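Local coordinates for protein yeast Cdc13 OB4 (Candida glabrata, PDB 3RMH) that forms the fourth OB-fold domain of the telomere protein Cdc13, a dimerization module of a protein that probably binds DNA, at residues Y30-V42 and E46-V58. The protein carries 2 engineered substitutions. Residues are numbered along the deposited sequence; the frame is centred on the assembly and turned at random.
Sequences YVLNVYIIDVEIV and EIRIKVVNELPLV. Engineered in segment 46-58: Leu57 (natural residue Met).
Leu55 lies over one face of the Tyr35 ring in a CH-pi contact, its CG 3.9 Å from the ring centroid and 16° off the normal, while the backbone O atoms of Val52 and Asn53 lie at the ring edge, near its plane. The Arg48 guanidinium carries Val42 CG2 over one face, displaced toward the rim; at its edge, in plane, NE and NH2 both grip Glu46 OE1, with NE 2.8 Å from that oxygen. Glu40 OE1 stays 4.1 Å from Arg48 NH1 of its own chain, beyond a salt bridge; Glu40 and Arg48 instead form salt bridges to Arg48 and Glu40 of the second subunit. The strands that carry these groups are joined by an antiparallel ladder of backbone bonds, straightest at Val42 N to Glu46 O (179°). A beta bulge at Ile37 shifts the register by one between the Ile36–Val51 and Asp38–Lys50 pairs. Ile37 has CG1 wedged between its backbone N and carbonyl carbon (chi1 55°), which sends CD1 against Val52 CG1 at a tight 3.4 Å, while CG2 meets Leu55 CD2. Ile36, Val39, Ile41, Ile47, Ile49 and Val51 share the face opposite that of Tyr35, Asp38, Glu40, Arg48, Lys50 and Val52; there Ile36 CG2 and Ile49 CG2 touch at 3.8 Å. The hairpin is part of the curled OB-fold sheet: strand 28-42 also pairs with strand 99-108 and strand 46-52 with strand 68-73, while Ile16 of helix 16-19 packs on Val34 and Val51, and the face bearing Glu40 and Arg48 meets the second subunit.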
ATOM      1  N   TYR B  30      11.618  -4.283  14.340  1.00 25.66           N
ATOM      2  CA  TYR B  30      10.999  -5.594  14.300  1.00 25.27           C
ATOM      3  C   TYR B  30      11.755  -6.456  13.319  1.00 22.14           C
ATOM      4  O   TYR B  30      11.945  -6.078  12.159  1.00 24.91           O
ATOM      5  CB  TYR B  30       9.545  -5.465  13.860  1.00 24.83           C
ATOM      6  CG  TYR B  30       8.764  -4.552  14.772  1.00 29.03           C
ATOM      7  CD1 TYR B  30       8.818  -3.172  14.612  1.00 28.27           C
ATOM      8  CD2 TYR B  30       7.994  -5.065  15.807  1.00 33.13           C
ATOM      9  CE1 TYR B  30       8.117  -2.324  15.453  1.00 27.12           C
ATOM     10  CE2 TYR B  30       7.279  -4.217  16.650  1.00 33.75           C
ATOM     11  CZ  TYR B  30       7.354  -2.852  16.466  1.00 36.94           C
ATOM     12  OH  TYR B  30       6.650  -2.011  17.297  1.00 35.68           O
ATOM     13  N   VAL B  31      12.186  -7.618  13.788  1.00 21.91           N
ATOM     14  CA  VAL B  31      12.907  -8.530  12.931  1.00 26.83           C
ATOM     15  C   VAL B  31      11.878  -9.433  12.277  1.00 27.89           C
ATOM     16  O   VAL B  31      11.100 -10.097  12.959  1.00 34.23           O
ATOM     17  CB  VAL B  31      13.920  -9.351  13.735  1.00 34.14           C
ATOM     18  CG1 VAL B  31      14.686 -10.304  12.811  1.00 31.49           C
ATOM     19  CG2 VAL B  31      14.876  -8.421  14.485  1.00 28.27           C
ATOM     20  N   LEU B  32      11.873  -9.457  10.951  1.00 25.75           N
ATOM     21  CA  LEU B  32      10.907 -10.252  10.223  1.00 23.76           C
ATOM     22  C   LEU B  32      11.612 -11.261   9.336  1.00 30.52           C
ATOM     23  O   LEU B  32      12.604 -10.929   8.695  1.00 27.51           O
ATOM     24  CB  LEU B  32      10.075  -9.348   9.317  1.00 23.71           C
ATOM     25  CG  LEU B  32       9.349  -8.193   9.996  1.00 29.21           C
ATOM     26  CD1 LEU B  32       8.631  -7.381   8.946  1.00 28.28           C
ATOM     27  CD2 LEU B  32       8.379  -8.739  11.037  1.00 36.87           C
ATOM     28  N   ASN B  33      11.107 -12.489   9.324  1.00 29.54           N
ATOM     29  CA  ASN B  33      11.483 -13.467   8.309  1.00 21.74           C
ATOM     30  C   ASN B  33      10.268 -13.718   7.442  1.00 29.69           C
ATOM     31  O   ASN B  33       9.334 -14.411   7.854  1.00 30.14           O
ATOM     32  CB  ASN B  33      11.998 -14.765   8.957  1.00 27.10           C
ATOM     33  CG  ASN B  33      13.341 -14.574   9.621  1.00 43.63           C
ATOM     34  OD1 ASN B  33      14.375 -14.521   8.949  1.00 48.45           O
ATOM     35  ND2 ASN B  33      13.337 -14.445  10.945  1.00 55.21           N
ATOM     36  N   VAL B  34      10.260 -13.124   6.251  1.00 25.07           N
ATOM     37  CA  VAL B  34       9.026 -13.013   5.495  1.00 24.00           C
ATOM     38  C   VAL B  34       9.240 -13.242   4.019  1.00 25.96           C
ATOM     39  O   VAL B  34      10.367 -13.155   3.539  1.00 25.33           O
ATOM     40  CB  VAL B  34       8.379 -11.627   5.718  1.00 25.53           C
ATOM     41  CG1 VAL B  34       7.817 -11.551   7.119  1.00 27.17           C
ATOM     42  CG2 VAL B  34       9.409 -10.514   5.499  1.00 21.72           C
ATOM     43  N   TYR B  35       8.154 -13.534   3.309  1.00 23.31           N
ATOM     44  CA  TYR B  35       8.211 -13.734   1.862  1.00 21.99           C
ATOM     45  C   TYR B  35       8.049 -12.429   1.142  1.00 22.88           C
ATOM     46  O   TYR B  35       7.098 -11.702   1.409  1.00 23.57           O
ATOM     47  CB  TYR B  35       7.094 -14.660   1.406  1.00 26.40           C
ATOM     48  CG  TYR B  35       7.270 -16.069   1.892  1.00 26.60           C
ATOM     49  CD1 TYR B  35       7.992 -16.988   1.145  1.00 31.02           C
ATOM     50  CD2 TYR B  35       6.734 -16.477   3.100  1.00 31.61           C
ATOM     51  CE1 TYR B  35       8.165 -18.290   1.583  1.00 39.43           C
ATOM     52  CE2 TYR B  35       6.907 -17.780   3.552  1.00 33.25           C
ATOM     53  CZ  TYR B  35       7.619 -18.678   2.784  1.00 41.52           C
ATOM     54  OH  TYR B  35       7.789 -19.972   3.227  1.00 45.07           O
ATOM     55  N   ILE B  36       8.949 -12.139   0.212  1.00 22.13           N
ATOM     56  CA  ILE B  36       8.767 -10.967  -0.658  1.00 19.67           C
ATOM     57  C   ILE B  36       7.861 -11.383  -1.797  1.00 25.99           C
ATOM     58  O   ILE B  36       8.192 -12.297  -2.544  1.00 26.62           O
ATOM     59  CB  ILE B  36      10.120 -10.490  -1.229  1.00 25.27           C
ATOM     60  CG1 ILE B  36      11.012  -9.968  -0.092  1.00 27.05           C
ATOM     61  CG2 ILE B  36       9.889  -9.457  -2.335  1.00 25.99           C
ATOM     62  CD1 ILE B  36      12.416  -9.595  -0.491  1.00 27.42           C
ATOM     63  N   ILE B  37       6.712 -10.732  -1.950  1.00 23.55           N
ATOM     64  CA  ILE B  37       5.788 -11.149  -3.009  1.00 29.54           C
ATOM     65  C   ILE B  37       5.615 -10.149  -4.142  1.00 34.00           C
ATOM     66  O   ILE B  37       5.059 -10.478  -5.174  1.00 32.15           O
ATOM     67  CB  ILE B  37       4.409 -11.492  -2.454  1.00 28.59           C
ATOM     68  CG1 ILE B  37       3.861 -10.303  -1.656  1.00 31.61           C
ATOM     69  CG2 ILE B  37       4.498 -12.756  -1.608  1.00 33.76           C
ATOM     70  CD1 ILE B  37       2.427 -10.472  -1.246  1.00 38.14           C
ATOM     71  N   ASP B  38       6.066  -8.918  -3.954  1.00 28.20           N
ATOM     72  CA  ASP B  38       5.965  -7.944  -5.032  1.00 28.37           C
ATOM     73  C   ASP B  38       7.000  -6.879  -4.791  1.00 25.37           C
ATOM     74  O   ASP B  38       7.289  -6.530  -3.646  1.00 23.84           O
ATOM     75  CB  ASP B  38       4.557  -7.322  -5.071  1.00 30.15           C
ATOM     76  CG  ASP B  38       4.205  -6.734  -6.431  1.00 47.06           C
ATOM     77  OD1 ASP B  38       4.950  -6.963  -7.404  1.00 52.64           O
ATOM     78  OD2 ASP B  38       3.165  -6.051  -6.534  1.00 56.09           O
ATOM     79  N   VAL B  39       7.577  -6.375  -5.870  1.00 23.34           N
ATOM     80  CA  VAL B  39       8.458  -5.233  -5.773  1.00 28.93           C
ATOM     81  C   VAL B  39       8.053  -4.231  -6.839  1.00 31.57           C
ATOM     82  O   VAL B  39       7.771  -4.596  -7.976  1.00 29.76           O
ATOM     83  CB  VAL B  39       9.941  -5.618  -5.950  1.00 33.50           C
ATOM     84  CG1 VAL B  39      10.806  -4.380  -5.878  1.00 28.86           C
ATOM     85  CG2 VAL B  39      10.378  -6.627  -4.884  1.00 31.26           C
ATOM     86  N   GLU B  40       8.013  -2.963  -6.464  1.00 22.65           N
ATOM     87  CA  GLU B  40       7.694  -1.925  -7.416  1.00 29.58           C
ATOM     88  C   GLU B  40       8.780  -0.875  -7.348  1.00 30.95           C
ATOM     89  O   GLU B  40       9.250  -0.528  -6.266  1.00 27.76           O
ATOM     90  CB  GLU B  40       6.327  -1.325  -7.099  1.00 35.96           C
ATOM     91  CG  GLU B  40       5.957  -0.161  -7.979  1.00 50.81           C
ATOM     92  CD  GLU B  40       4.460   0.067  -8.021  1.00 62.98           C
ATOM     93  OE1 GLU B  40       3.753  -0.460  -7.133  1.00 62.47           O
ATOM     94  OE2 GLU B  40       3.997   0.760  -8.951  1.00 69.19           O
ATOM     95  N   ILE B  41       9.204  -0.401  -8.512  1.00 30.71           N
ATOM     96  CA  ILE B  41      10.226   0.630  -8.590  1.00 31.62           C
ATOM     97  C   ILE B  41       9.640   1.916  -9.164  1.00 42.58           C
ATOM     98  O   ILE B  41       8.930   1.884 -10.164  1.00 33.36           O
ATOM     99  CB  ILE B  41      11.387   0.179  -9.469  1.00 36.78           C
ATOM    100  CG1 ILE B  41      12.065  -1.054  -8.865  1.00 30.97           C
ATOM    101  CG2 ILE B  41      12.392   1.303  -9.636  1.00 36.64           C
ATOM    102  CD1 ILE B  41      13.009  -1.757  -9.846  1.00 33.84           C
ATOM    103  N   VAL B  42       9.934   3.037  -8.517  1.00 44.98           N
ATOM    104  CA  VAL B  42       9.527   4.347  -9.018  1.00 49.39           C
ATOM    105  C   VAL B  42      10.776   5.140  -9.394  1.00 53.01           C
ATOM    106  O   VAL B  42      11.426   5.733  -8.533  1.00 50.22           O
ATOM    107  CB  VAL B  42       8.705   5.123  -7.975  1.00 48.38           C
ATOM    108  CG1 VAL B  42       8.305   6.485  -8.514  1.00 51.07           C
ATOM    109  CG2 VAL B  42       7.472   4.328  -7.582  1.00 51.68           C
ATOM    110  N   GLU B  46      12.418   5.539  -5.520  1.00 32.53           N
ATOM    111  CA  GLU B  46      11.769   4.715  -4.507  1.00 30.46           C
ATOM    112  C   GLU B  46      11.652   3.245  -4.890  1.00 30.60           C
ATOM    113  O   GLU B  46      11.408   2.907  -6.044  1.00 36.96           O
ATOM    114  CB  GLU B  46      10.383   5.275  -4.169  1.00 30.23           C
ATOM    115  CG  GLU B  46       9.701   4.622  -2.970  1.00 33.14           C
ATOM    116  CD  GLU B  46       8.569   5.477  -2.406  1.00 42.40           C
ATOM    117  OE1 GLU B  46       7.414   5.333  -2.864  1.00 35.01           O
ATOM    118  OE2 GLU B  46       8.836   6.299  -1.500  1.00 47.26           O
ATOM    119  N   ILE B  47      11.814   2.385  -3.891  1.00 25.56           N
ATOM    120  CA  ILE B  47      11.570   0.950  -4.038  1.00 21.55           C
ATOM    121  C   ILE B  47      10.536   0.549  -2.995  1.00 23.53           C
ATOM    122  O   ILE B  47      10.700   0.831  -1.804  1.00 25.43           O
ATOM    123  CB  ILE B  47      12.866   0.153  -3.807  1.00 23.43           C
ATOM    124  CG1 ILE B  47      13.958   0.636  -4.759  1.00 29.05           C
ATOM    125  CG2 ILE B  47      12.617  -1.368  -3.974  1.00 26.15           C
ATOM    126  CD1 ILE B  47      15.323   0.036  -4.483  1.00 29.75           C
ATOM    127  N   ARG B  48       9.465  -0.091  -3.438  1.00 18.72           N
ATOM    128  CA  ARG B  48       8.455  -0.604  -2.530  1.00 17.74           C
ATOM    129  C   ARG B  48       8.401  -2.121  -2.585  1.00 20.93           C
ATOM    130  O   ARG B  48       8.221  -2.702  -3.651  1.00 22.73           O
ATOM    131  CB  ARG B  48       7.081  -0.061  -2.903  1.00 23.46           C
ATOM    132  CG  ARG B  48       7.045   1.433  -2.984  1.00 29.32           C
ATOM    133  CD  ARG B  48       5.753   1.871  -3.638  1.00 39.65           C
ATOM    134  NE  ARG B  48       5.717   3.308  -3.882  1.00 41.50           N
ATOM    135  CZ  ARG B  48       4.783   3.903  -4.615  1.00 51.64           C
ATOM    136  NH1 ARG B  48       3.829   3.170  -5.177  1.00 54.25           N
ATOM    137  NH2 ARG B  48       4.801   5.219  -4.791  1.00 44.95           N
ATOM    138  N   ILE B  49       8.528  -2.745  -1.423  1.00 22.57           N
ATOM    139  CA  ILE B  49       8.598  -4.208  -1.311  1.00 15.94           C
ATOM    140  C   ILE B  49       7.434  -4.696  -0.454  1.00 21.44           C
ATOM    141  O   ILE B  49       7.318  -4.304   0.704  1.00 26.56           O
ATOM    142  CB  ILE B  49       9.912  -4.607  -0.631  1.00 23.79           C
ATOM    143  CG1 ILE B  49      11.103  -4.046  -1.409  1.00 29.47           C
ATOM    144  CG2 ILE B  49      10.041  -6.130  -0.468  1.00 26.64           C
ATOM    145  CD1 ILE B  49      12.438  -4.249  -0.708  1.00 34.74           C
ATOM    146  N   LYS B  50       6.577  -5.551  -1.009  1.00 21.62           N
ATOM    147  CA  LYS B  50       5.472  -6.117  -0.237  1.00 21.15           C
ATOM    148  C   LYS B  50       5.865  -7.483   0.323  1.00 22.04           C
ATOM    149  O   LYS B  50       6.356  -8.333  -0.410  1.00 22.95           O
ATOM    150  CB  LYS B  50       4.206  -6.251  -1.099  1.00 19.32           C
ATOM    151  CG  LYS B  50       3.598  -4.889  -1.526  1.00 36.01           C
ATOM    152  CD  LYS B  50       2.217  -5.053  -2.159  1.00 49.23           C
ATOM    153  CE  LYS B  50       1.632  -3.709  -2.616  1.00 58.13           C
ATOM    154  NZ  LYS B  50       2.315  -3.182  -3.838  1.00 65.87           N
ATOM    155  N   VAL B  51       5.642  -7.678   1.618  1.00 18.70           N
ATOM    156  CA  VAL B  51       6.003  -8.932   2.281  1.00 24.75           C
ATOM    157  C   VAL B  51       4.843  -9.496   3.090  1.00 24.29           C
ATOM    158  O   VAL B  51       3.987  -8.748   3.577  1.00 28.20           O
ATOM    159  CB  VAL B  51       7.236  -8.759   3.215  1.00 20.17           C
ATOM    160  CG1 VAL B  51       8.428  -8.193   2.448  1.00 20.40           C
ATOM    161  CG2 VAL B  51       6.900  -7.847   4.411  1.00 20.84           C
ATOM    162  N   VAL B  52       4.834 -10.821   3.218  1.00 20.72           N
ATOM    163  CA  VAL B  52       3.827 -11.580   3.964  1.00 22.85           C
ATOM    164  C   VAL B  52       4.503 -12.649   4.826  1.00 28.77           C
ATOM    165  O   VAL B  52       5.610 -13.082   4.517  1.00 29.13           O
ATOM    166  CB  VAL B  52       2.822 -12.266   3.015  1.00 25.09           C
ATOM    167  CG1 VAL B  52       2.178 -11.230   2.107  1.00 26.27           C
ATOM    168  CG2 VAL B  52       3.515 -13.369   2.183  1.00 23.19           C
ATOM    169  N   ASN B  53       3.844 -13.074   5.902  1.00 28.87           N
ATOM    170  CA  ASN B  53       4.404 -14.105   6.764  1.00 30.15           C
ATOM    171  C   ASN B  53       4.343 -15.496   6.106  1.00 37.68           C
ATOM    172  O   ASN B  53       5.259 -16.301   6.262  1.00 37.55           O
ATOM    173  CB  ASN B  53       3.722 -14.113   8.146  1.00 31.33           C
ATOM    174  CG  ASN B  53       4.036 -12.860   8.982  1.00 38.41           C
ATOM    175  OD1 ASN B  53       3.133 -12.108   9.355  1.00 35.67           O
ATOM    176  ND2 ASN B  53       5.310 -12.648   9.294  1.00 38.46           N
ATOM    177  N   GLU B  54       3.267 -15.771   5.369  1.00 30.91           N
ATOM    178  CA  GLU B  54       3.092 -17.061   4.685  1.00 36.87           C
ATOM    179  C   GLU B  54       2.529 -16.870   3.278  1.00 38.08           C
ATOM    180  O   GLU B  54       1.692 -15.999   3.053  1.00 34.64           O
ATOM    181  CB  GLU B  54       2.137 -17.949   5.482  1.00 46.46           C
ATOM    182  CG  GLU B  54       2.632 -18.318   6.860  1.00 58.21           C
ATOM    183  CD  GLU B  54       3.779 -19.311   6.818  1.00 72.24           C
ATOM    184  OE1 GLU B  54       3.842 -20.109   5.853  1.00 73.99           O
ATOM    185  OE2 GLU B  54       4.617 -19.288   7.749  1.00 72.02           O
ATOM    186  N   LEU B  55       2.977 -17.678   2.327  1.00 39.95           N
ATOM    187  CA  LEU B  55       2.364 -17.648   1.011  1.00 45.98           C
ATOM    188  C   LEU B  55       0.965 -18.246   1.137  1.00 44.01           C
ATOM    189  O   LEU B  55       0.752 -19.158   1.926  1.00 47.45           O
ATOM    190  CB  LEU B  55       3.216 -18.409  -0.002  1.00 47.52           C
ATOM    191  CG  LEU B  55       4.607 -17.804  -0.216  1.00 45.71           C
ATOM    192  CD1 LEU B  55       5.487 -18.726  -1.053  1.00 49.74           C
ATOM    193  CD2 LEU B  55       4.482 -16.425  -0.860  1.00 37.61           C
ATOM    194  N   PRO B  56      -0.009 -17.707   0.391  1.00 38.40           N
ATOM    195  CA  PRO B  56      -1.377 -18.205   0.590  1.00 36.41           C
ATOM    196  C   PRO B  56      -1.557 -19.647   0.105  1.00 50.80           C
ATOM    197  O   PRO B  56      -0.966 -20.028  -0.910  1.00 45.91           O
ATOM    198  CB  PRO B  56      -2.231 -17.235  -0.240  1.00 40.42           C
ATOM    199  CG  PRO B  56      -1.291 -16.644  -1.242  1.00 43.91           C
ATOM    200  CD  PRO B  56       0.052 -16.585  -0.563  1.00 41.19           C
ATOM    201  N   LEU B  57      -2.357 -20.431   0.828  1.00 46.60           N
ATOM    202  CA  LEU B  57      -2.637 -21.821   0.435  1.00 67.13           C
ATOM    203  C   LEU B  57      -3.512 -21.905  -0.820  1.00 66.17           C
ATOM    204  O   LEU B  57      -4.056 -20.899  -1.278  1.00 59.15           O
ATOM    205  CB  LEU B  57      -3.320 -22.595   1.569  1.00 77.47           C
ATOM    206  CG  LEU B  57      -2.871 -22.401   3.018  1.00 86.79           C
ATOM    207  CD1 LEU B  57      -3.499 -21.144   3.603  1.00 88.29           C
ATOM    208  CD2 LEU B  57      -3.252 -23.622   3.841  1.00 91.39           C
ATOM    209  N   VAL B  58      -3.673 -23.115  -1.350  1.00 66.86           N
ATOM    210  CA  VAL B  58      -4.405 -23.319  -2.601  1.00 61.45           C
ATOM    211  C   VAL B  58      -5.794 -22.681  -2.609  1.00 58.55           C
ATOM    212  O   VAL B  58      -6.576 -22.851  -1.670  1.00 55.33           O
ATOM    213  CB  VAL B  58      -4.559 -24.815  -2.936  1.00 62.47           C
ATOM    214  CG1 VAL B  58      -3.209 -25.493  -2.935  1.00 58.80           C
ATOM    215  CG2 VAL B  58      -5.497 -25.490  -1.943  1.00 71.83           C
TER